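Local coordinates for putative phosphosugar isomerases (Salmonella typhimurium LT2, PDB 3FKJ), which is a putative phosphosugar isomerase of the SIS family that probably binds carbohydrate derivatives, at residues G50-F55 with V71-S76; D188-A193 with G314-C319. All blocks are in the same frame, centred on the assembly; numbering follows the deposited sequence.

Interaction 1 (G50-F55 with V71-S76); sequences GSLTGF and VGYITS
L52 drops its side chain onto the face of the Y73 ring, joining two neighbouring parts of an SIS domain, an alpha/beta fold around a five-stranded parallel sheet. The short helix 50-53 follows strand 42-47, whereas Y73 lies on strand 70-75, an outermost strand of the sheet, next to strand 42-47; the contact illustrates how the turn after one strand can be closed over its neighbour. Followed outward, L52 CB heads toward the strand. Because CG stands anti to the backbone N (chi1 -176°), the fork opens over the tyrosine, with L52 CG 3.7 Å from Y73 CZ. Its two methyls then part company. L52 CD1 lies almost centrally above the aromatic face, 3.7 Å from the centroid of the Y73 ring and 14° off the normal, a well-formed CH-pi contact, and it also meets I74 O. L52 CD2 reaches past the ring to the end of the strand, 3.8 Å from T75 N, so a single leucine spans three consecutive residues. Y73 in turn leaves the strand with a nearly fully extended N-CA-CB-CG torsion (176°), which carries the phenol in beneath the leucine. F55 CB comes to the ring's edge, 4.2 Å from Y73 CE1, while W56 meets the same ring edge-to-face. Two hydroxyls beside the contact are bonded outside it: T53 OG1 to Q228, and T75 OG1 to E249 of the second subunit, which ties the end of the strand to that subunit. The turn itself is held by backbone bonds, G54 N to G50 O and F55 N to L52 O. That same L52 O lies 3.2 Å from Y73 CE1, and at the phenol's far end Y73 OH approaches T53 CA at 3.4 Å.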
ATOM      1  N   GLY A  50      -1.420  -2.997  12.490  1.00 33.12           N
ATOM      2  CA  GLY A  50      -1.315  -1.693  13.135  1.00 32.57           C
ATOM      3  C   GLY A  50       0.116  -1.245  13.370  1.00 31.55           C
ATOM      4  O   GLY A  50       0.387  -0.057  13.435  1.00 31.42           O
ATOM      5  N   SER A  51       1.023  -2.197  13.506  1.00 31.55           N
ATOM      6  CA  SER A  51       2.426  -1.888  13.694  1.00 33.17           C
ATOM      7  C   SER A  51       3.196  -1.575  12.408  1.00 31.94           C
ATOM      8  O   SER A  51       4.357  -1.194  12.465  1.00 34.56           O
ATOM      9  CB  SER A  51       3.104  -2.993  14.540  1.00 34.84           C
ATOM     10  OG  SER A  51       2.716  -2.869  15.914  1.00 34.61           O
ATOM     11  N   LEU A  52       2.527  -1.710  11.257  1.00 32.23           N
ATOM     12  CA  LEU A  52       2.989  -1.140  10.012  1.00 29.28           C
ATOM     13  C   LEU A  52       2.300   0.195   9.679  1.00 28.43           C
ATOM     14  O   LEU A  52       2.971   1.173   9.295  1.00 29.21           O
ATOM     15  CB  LEU A  52       2.759  -2.133   8.893  1.00 28.13           C
ATOM     16  CG  LEU A  52       3.287  -1.692   7.533  1.00 32.65           C
ATOM     17  CD1 LEU A  52       4.780  -1.258   7.608  1.00 27.52           C
ATOM     18  CD2 LEU A  52       3.005  -2.796   6.483  1.00 26.17           C
ATOM     19  N   THR A  53       0.983   0.262   9.789  1.00 28.18           N
ATOM     20  CA  THR A  53       0.258   1.515   9.480  1.00 28.72           C
ATOM     21  C   THR A  53       0.631   2.642  10.469  1.00 31.20           C
ATOM     22  O   THR A  53       0.506   3.817  10.148  1.00 29.42           O
ATOM     23  CB  THR A  53      -1.285   1.362   9.518  1.00 31.13           C
ATOM     24  OG1 THR A  53      -1.706   0.859  10.788  1.00 31.12           O
ATOM     25  CG2 THR A  53      -1.851   0.517   8.333  1.00 30.09           C
ATOM     26  N   GLY A  54       1.117   2.266  11.658  1.00 28.97           N
ATOM     27  CA  GLY A  54       1.637   3.231  12.629  1.00 30.31           C
ATOM     28  C   GLY A  54       2.875   3.996  12.131  1.00 30.91           C
ATOM     29  O   GLY A  54       3.224   5.023  12.693  1.00 31.88           O
ATOM     30  N   PHE A  55       3.511   3.496  11.070  1.00 29.71           N
ATOM     31  CA  PHE A  55       4.641   4.127  10.439  1.00 30.23           C
ATOM     32  C   PHE A  55       4.290   5.061   9.289  1.00 31.56           C
ATOM     33  O   PHE A  55       5.173   5.752   8.795  1.00 31.04           O
ATOM     34  CB  PHE A  55       5.633   3.059   9.944  1.00 30.79           C
ATOM     35  CG  PHE A  55       6.371   2.345  11.041  1.00 35.65           C
ATOM     36  CD1 PHE A  55       7.010   3.071  12.059  1.00 34.92           C
ATOM     37  CD2 PHE A  55       6.454   0.957  11.052  1.00 27.91           C
ATOM     38  CE1 PHE A  55       7.705   2.406  13.051  1.00 32.83           C
ATOM     39  CE2 PHE A  55       7.133   0.304  12.034  1.00 33.83           C
ATOM     40  CZ  PHE A  55       7.749   1.016  13.044  1.00 28.34           C
ATOM     41  N   VAL A  71      13.022   5.117   0.886  1.00 35.11           N
ATOM     42  CA  VAL A  71      12.147   4.770   2.003  1.00 32.90           C
ATOM     43  C   VAL A  71      11.245   3.574   1.662  1.00 32.77           C
ATOM     44  O   VAL A  71      10.494   3.614   0.669  1.00 32.66           O
ATOM     45  CB  VAL A  71      11.319   5.995   2.466  1.00 35.49           C
ATOM     46  CG1 VAL A  71      10.398   5.627   3.615  1.00 35.06           C
ATOM     47  CG2 VAL A  71      12.283   7.122   2.885  1.00 27.11           C
ATOM     48  N   GLY A  72      11.364   2.518   2.469  1.00 31.26           N
ATOM     49  CA  GLY A  72      10.605   1.290   2.337  1.00 31.46           C
ATOM     50  C   GLY A  72       9.588   1.142   3.437  1.00 30.61           C
ATOM     51  O   GLY A  72       9.725   1.752   4.502  1.00 29.83           O
ATOM     52  N   TYR A  73       8.572   0.317   3.178  1.00 30.88           N
ATOM     53  CA  TYR A  73       7.416   0.156   4.059  1.00 31.07           C
ATOM     54  C   TYR A  73       6.806  -1.193   3.805  1.00 30.64           C
ATOM     55  O   TYR A  73       6.192  -1.433   2.764  1.00 31.52           O
ATOM     56  CB  TYR A  73       6.450   1.281   3.758  1.00 33.85           C
ATOM     57  CG  TYR A  73       5.126   1.296   4.483  1.00 31.15           C
ATOM     58  CD1 TYR A  73       4.983   1.972   5.698  1.00 33.00           C
ATOM     59  CD2 TYR A  73       3.997   0.752   3.902  1.00 34.62           C
ATOM     60  CE1 TYR A  73       3.767   2.039   6.330  1.00 33.46           C
ATOM     61  CE2 TYR A  73       2.778   0.800   4.544  1.00 31.81           C
ATOM     62  CZ  TYR A  73       2.675   1.468   5.742  1.00 31.66           C
ATOM     63  OH  TYR A  73       1.477   1.533   6.358  1.00 30.29           O
ATOM     64  N   ILE A  74       7.057  -2.134   4.697  1.00 31.66           N
ATOM     65  CA  ILE A  74       6.862  -3.538   4.337  1.00 32.16           C
ATOM     66  C   ILE A  74       6.406  -4.402   5.527  1.00 30.89           C
ATOM     67  O   ILE A  74       6.848  -4.233   6.650  1.00 29.97           O
ATOM     68  CB  ILE A  74       8.152  -4.112   3.667  1.00 35.21           C
ATOM     69  CG1 ILE A  74       7.963  -5.561   3.193  1.00 37.92           C
ATOM     70  CG2 ILE A  74       9.296  -4.052   4.626  1.00 39.31           C
ATOM     71  CD1 ILE A  74       7.034  -5.699   1.991  1.00 54.91           C
ATOM     72  N   THR A  75       5.490  -5.318   5.235  1.00 32.29           N
ATOM     73  CA  THR A  75       5.014  -6.276   6.220  1.00 31.48           C
ATOM     74  C   THR A  75       6.152  -7.257   6.541  1.00 31.72           C
ATOM     75  O   THR A  75       6.866  -7.734   5.643  1.00 32.82           O
ATOM     76  CB  THR A  75       3.679  -6.930   5.788  1.00 28.02           C
ATOM     77  OG1 THR A  75       3.071  -7.583   6.912  1.00 31.41           O
ATOM     78  CG2 THR A  75       3.853  -7.919   4.568  1.00 26.36           C
ATOM     79  N   SER A  76       6.302  -7.551   7.831  1.00 30.40           N
ATOM     80  CA  SER A  76       7.490  -8.177   8.378  1.00 30.96           C
ATOM     81  C   SER A  76       7.872  -9.474   7.701  1.00 31.19           C
ATOM     82  O   SER A  76       9.036  -9.670   7.359  1.00 33.70           O
ATOM     83  CB  SER A  76       7.337  -8.421   9.879  1.00 32.32           C
ATOM     84  OG  SER A  76       7.101  -7.224  10.612  1.00 30.75           O
TER

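Interaction 2 (D188-A193 with G314-C319); sequences DVVHGA and GLLHNC. With SCN (thiocyanate ion), chain C.
A pair of packed helices, 186-196 and 313-331, meets here through V189, V190 and A193 on one side and L316 and C319 on the other. Their local axes run in broadly the same direction at a crossing angle of -40°, 9.9 Å apart, and the interface is largely apolar. L316 CD1 is the main probe: the trans chi1 of L316 (-179°) swings the side chain toward helix 186-196, and this one methyl, L316 CD1, settles among three residues, 3.9 Å from A193 CB, 4.0 Å from V189 CG1 and 4.2 Å from V190 CG2. One turn further along, C319 takes over. C319 CB lies 3.8 Å from V190 CG1, and both methyls of V190 lie against the CB and SG of C319, coming from the side of helix 186-196. Beyond the interface a thiocyanate, probably from the crystallisation liquor, lies along helix 313-331. N318 ND2 donates a hydrogen bond to the thiocyanate N (3.2 Å, 157° at the hydrogen), whereas the thiocyanate S touches L315 CD2 and lies 3.8 Å from C319 SG. Other faces of the same helix are occupied too: H317 NE2 bonds to Q268 O, and L315 and N318 rest on A156 of helix 155-170. The crossing is close to the roughly -50° class of ridges-into-grooves helix packing.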
ATOM      1  N   ASP A 188      -3.022  19.162  23.182  1.00 41.32           N
ATOM      2  CA  ASP A 188      -4.186  20.036  23.316  1.00 41.12           C
ATOM      3  C   ASP A 188      -5.139  19.897  22.148  1.00 40.16           C
ATOM      4  O   ASP A 188      -6.358  19.859  22.350  1.00 39.18           O
ATOM      5  CB  ASP A 188      -3.772  21.502  23.440  1.00 41.90           C
ATOM      6  CG  ASP A 188      -3.150  21.823  24.817  1.00 41.96           C
ATOM      7  OD1 ASP A 188      -3.196  20.963  25.780  1.00 39.57           O
ATOM      8  OD2 ASP A 188      -2.550  22.924  24.871  1.00 44.61           O
ATOM      9  N   VAL A 189      -4.595  19.807  20.933  1.00 39.39           N
ATOM     10  CA  VAL A 189      -5.438  19.599  19.748  1.00 37.74           C
ATOM     11  C   VAL A 189      -6.157  18.232  19.825  1.00 37.97           C
ATOM     12  O   VAL A 189      -7.377  18.162  19.611  1.00 36.94           O
ATOM     13  CB  VAL A 189      -4.653  19.817  18.415  1.00 38.61           C
ATOM     14  CG1 VAL A 189      -5.385  19.186  17.212  1.00 32.64           C
ATOM     15  CG2 VAL A 189      -4.435  21.319  18.182  1.00 34.26           C
ATOM     16  N   VAL A 190      -5.425  17.162  20.155  1.00 37.01           N
ATOM     17  CA  VAL A 190      -6.040  15.834  20.314  1.00 35.57           C
ATOM     18  C   VAL A 190      -7.196  15.873  21.330  1.00 37.00           C
ATOM     19  O   VAL A 190      -8.313  15.442  21.031  1.00 36.69           O
ATOM     20  CB  VAL A 190      -4.989  14.720  20.643  1.00 35.84           C
ATOM     21  CG1 VAL A 190      -5.674  13.454  21.192  1.00 30.04           C
ATOM     22  CG2 VAL A 190      -4.138  14.346  19.362  1.00 30.83           C
ATOM     23  N   HIS A 191      -6.952  16.442  22.506  1.00 39.54           N
ATOM     24  CA  HIS A 191      -8.016  16.525  23.542  1.00 41.19           C
ATOM     25  C   HIS A 191      -9.225  17.364  23.114  1.00 37.86           C
ATOM     26  O   HIS A 191     -10.363  16.945  23.291  1.00 36.68           O
ATOM     27  CB  HIS A 191      -7.452  16.999  24.887  1.00 43.10           C
ATOM     28  CG  HIS A 191      -6.393  16.094  25.436  1.00 55.10           C
ATOM     29  ND1 HIS A 191      -5.528  16.480  26.435  1.00 64.38           N
ATOM     30  CD2 HIS A 191      -6.035  14.828  25.095  1.00 65.52           C
ATOM     31  CE1 HIS A 191      -4.701  15.486  26.706  1.00 68.55           C
ATOM     32  NE2 HIS A 191      -4.982  14.474  25.901  1.00 70.02           N
ATOM     33  N   GLY A 192      -8.974  18.508  22.486  1.00 36.35           N
ATOM     34  CA  GLY A 192     -10.061  19.304  21.920  1.00 36.65           C
ATOM     35  C   GLY A 192     -10.878  18.604  20.836  1.00 35.53           C
ATOM     36  O   GLY A 192     -12.092  18.770  20.759  1.00 35.68           O
ATOM     37  N   ALA A 193     -10.206  17.827  20.002  1.00 35.86           N
ATOM     38  CA  ALA A 193     -10.852  17.080  18.917  1.00 35.79           C
ATOM     39  C   ALA A 193     -11.724  15.926  19.450  1.00 36.05           C
ATOM     40  O   ALA A 193     -12.872  15.727  19.005  1.00 36.59           O
ATOM     41  CB  ALA A 193      -9.772  16.521  17.924  1.00 32.80           C
ATOM     42  N   GLY A 314      -2.783  12.172   9.929  1.00 30.49           N
ATOM     43  CA  GLY A 314      -2.970  10.745  10.206  1.00 31.05           C
ATOM     44  C   GLY A 314      -3.008  10.489  11.702  1.00 32.55           C
ATOM     45  O   GLY A 314      -3.856   9.778  12.192  1.00 33.88           O
ATOM     46  N   LEU A 315      -2.051  11.072  12.414  1.00 33.78           N
ATOM     47  CA  LEU A 315      -1.984  10.985  13.864  1.00 33.08           C
ATOM     48  C   LEU A 315      -3.249  11.502  14.547  1.00 31.93           C
ATOM     49  O   LEU A 315      -3.785  10.877  15.449  1.00 26.02           O
ATOM     50  CB  LEU A 315      -0.792  11.777  14.370  1.00 35.02           C
ATOM     51  CG  LEU A 315       0.610  11.311  14.010  1.00 32.09           C
ATOM     52  CD1 LEU A 315       1.598  12.258  14.657  1.00 32.14           C
ATOM     53  CD2 LEU A 315       0.841   9.892  14.475  1.00 30.78           C
ATOM     54  N   LEU A 316      -3.755  12.627  14.078  1.00 32.61           N
ATOM     55  CA  LEU A 316      -5.008  13.128  14.636  1.00 32.01           C
ATOM     56  C   LEU A 316      -6.191  12.182  14.388  1.00 32.60           C
ATOM     57  O   LEU A 316      -6.998  11.956  15.311  1.00 33.31           O
ATOM     58  CB  LEU A 316      -5.299  14.530  14.094  1.00 30.65           C
ATOM     59  CG  LEU A 316      -6.574  15.220  14.585  1.00 34.86           C
ATOM     60  CD1 LEU A 316      -6.540  15.478  16.082  1.00 26.20           C
ATOM     61  CD2 LEU A 316      -6.740  16.516  13.822  1.00 33.98           C
ATOM     62  N   HIS A 317      -6.331  11.673  13.151  1.00 31.10           N
ATOM     63  CA  HIS A 317      -7.426  10.751  12.849  1.00 31.15           C
ATOM     64  C   HIS A 317      -7.342   9.516  13.745  1.00 29.97           C
ATOM     65  O   HIS A 317      -8.337   9.122  14.278  1.00 30.76           O
ATOM     66  CB  HIS A 317      -7.435  10.304  11.373  1.00 32.62           C
ATOM     67  CG  HIS A 317      -7.923  11.351  10.412  1.00 30.30           C
ATOM     68  ND1 HIS A 317      -9.199  11.867  10.446  1.00 24.55           N
ATOM     69  CD2 HIS A 317      -7.301  11.964   9.376  1.00 33.06           C
ATOM     70  CE1 HIS A 317      -9.337  12.756   9.479  1.00 28.85           C
ATOM     71  NE2 HIS A 317      -8.200  12.840   8.821  1.00 29.98           N
ATOM     72  N   ASN A 318      -6.155   8.914  13.917  1.00 31.36           N
ATOM     73  CA  ASN A 318      -6.008   7.742  14.780  1.00 31.59           C
ATOM     74  C   ASN A 318      -6.646   8.035  16.155  1.00 31.05           C
ATOM     75  O   ASN A 318      -7.403   7.235  16.687  1.00 33.20           O
ATOM     76  CB  ASN A 318      -4.523   7.378  15.031  1.00 32.24           C
ATOM     77  CG  ASN A 318      -3.800   6.725  13.842  1.00 32.48           C
ATOM     78  OD1 ASN A 318      -4.385   6.279  12.848  1.00 32.60           O
ATOM     79  ND2 ASN A 318      -2.483   6.616  13.994  1.00 30.63           N
ATOM     80  N   CYS A 319      -6.361   9.201  16.707  1.00 29.65           N
ATOM     81  CA  CYS A 319      -6.891   9.585  18.009  1.00 31.61           C
ATOM     82  C   CYS A 319      -8.396   9.874  18.024  1.00 32.01           C
ATOM     83  O   CYS A 319      -9.103   9.433  18.929  1.00 31.84           O
ATOM     84  CB  CYS A 319      -6.127  10.797  18.554  1.00 32.42           C
ATOM     85  SG  CYS A 319      -4.357  10.501  18.794  1.00 34.89           S
TER
HETATM   86  S   SCN C 329      -0.691   9.973  17.808  1.00 31.13           S
HETATM   87  C   SCN C 329      -1.327   8.388  17.338  1.00 29.82           C
HETATM   88  N   SCN C 329      -1.726   7.341  17.008  1.00 35.21           N

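Both contacts are buried, yet they hold different layers of the fold. Interaction 1 fastens a turn to an outermost strand of the five-stranded sheet and relies on an aromatic face, with the T53 and T75 hydroxyls bonded outside it; interaction 2 joins helix to helix through methyls and a thiol-bearing carbon. One also borders the second subunit, while the other is touched by no other chain of the assembly. Their centres are 21 Å apart and they do not meet directly, but they share neighbours: helix 155-170 bonds to S51 and G54 and also supports L315 and N318, and Q228, bonded to T53, packs against N318.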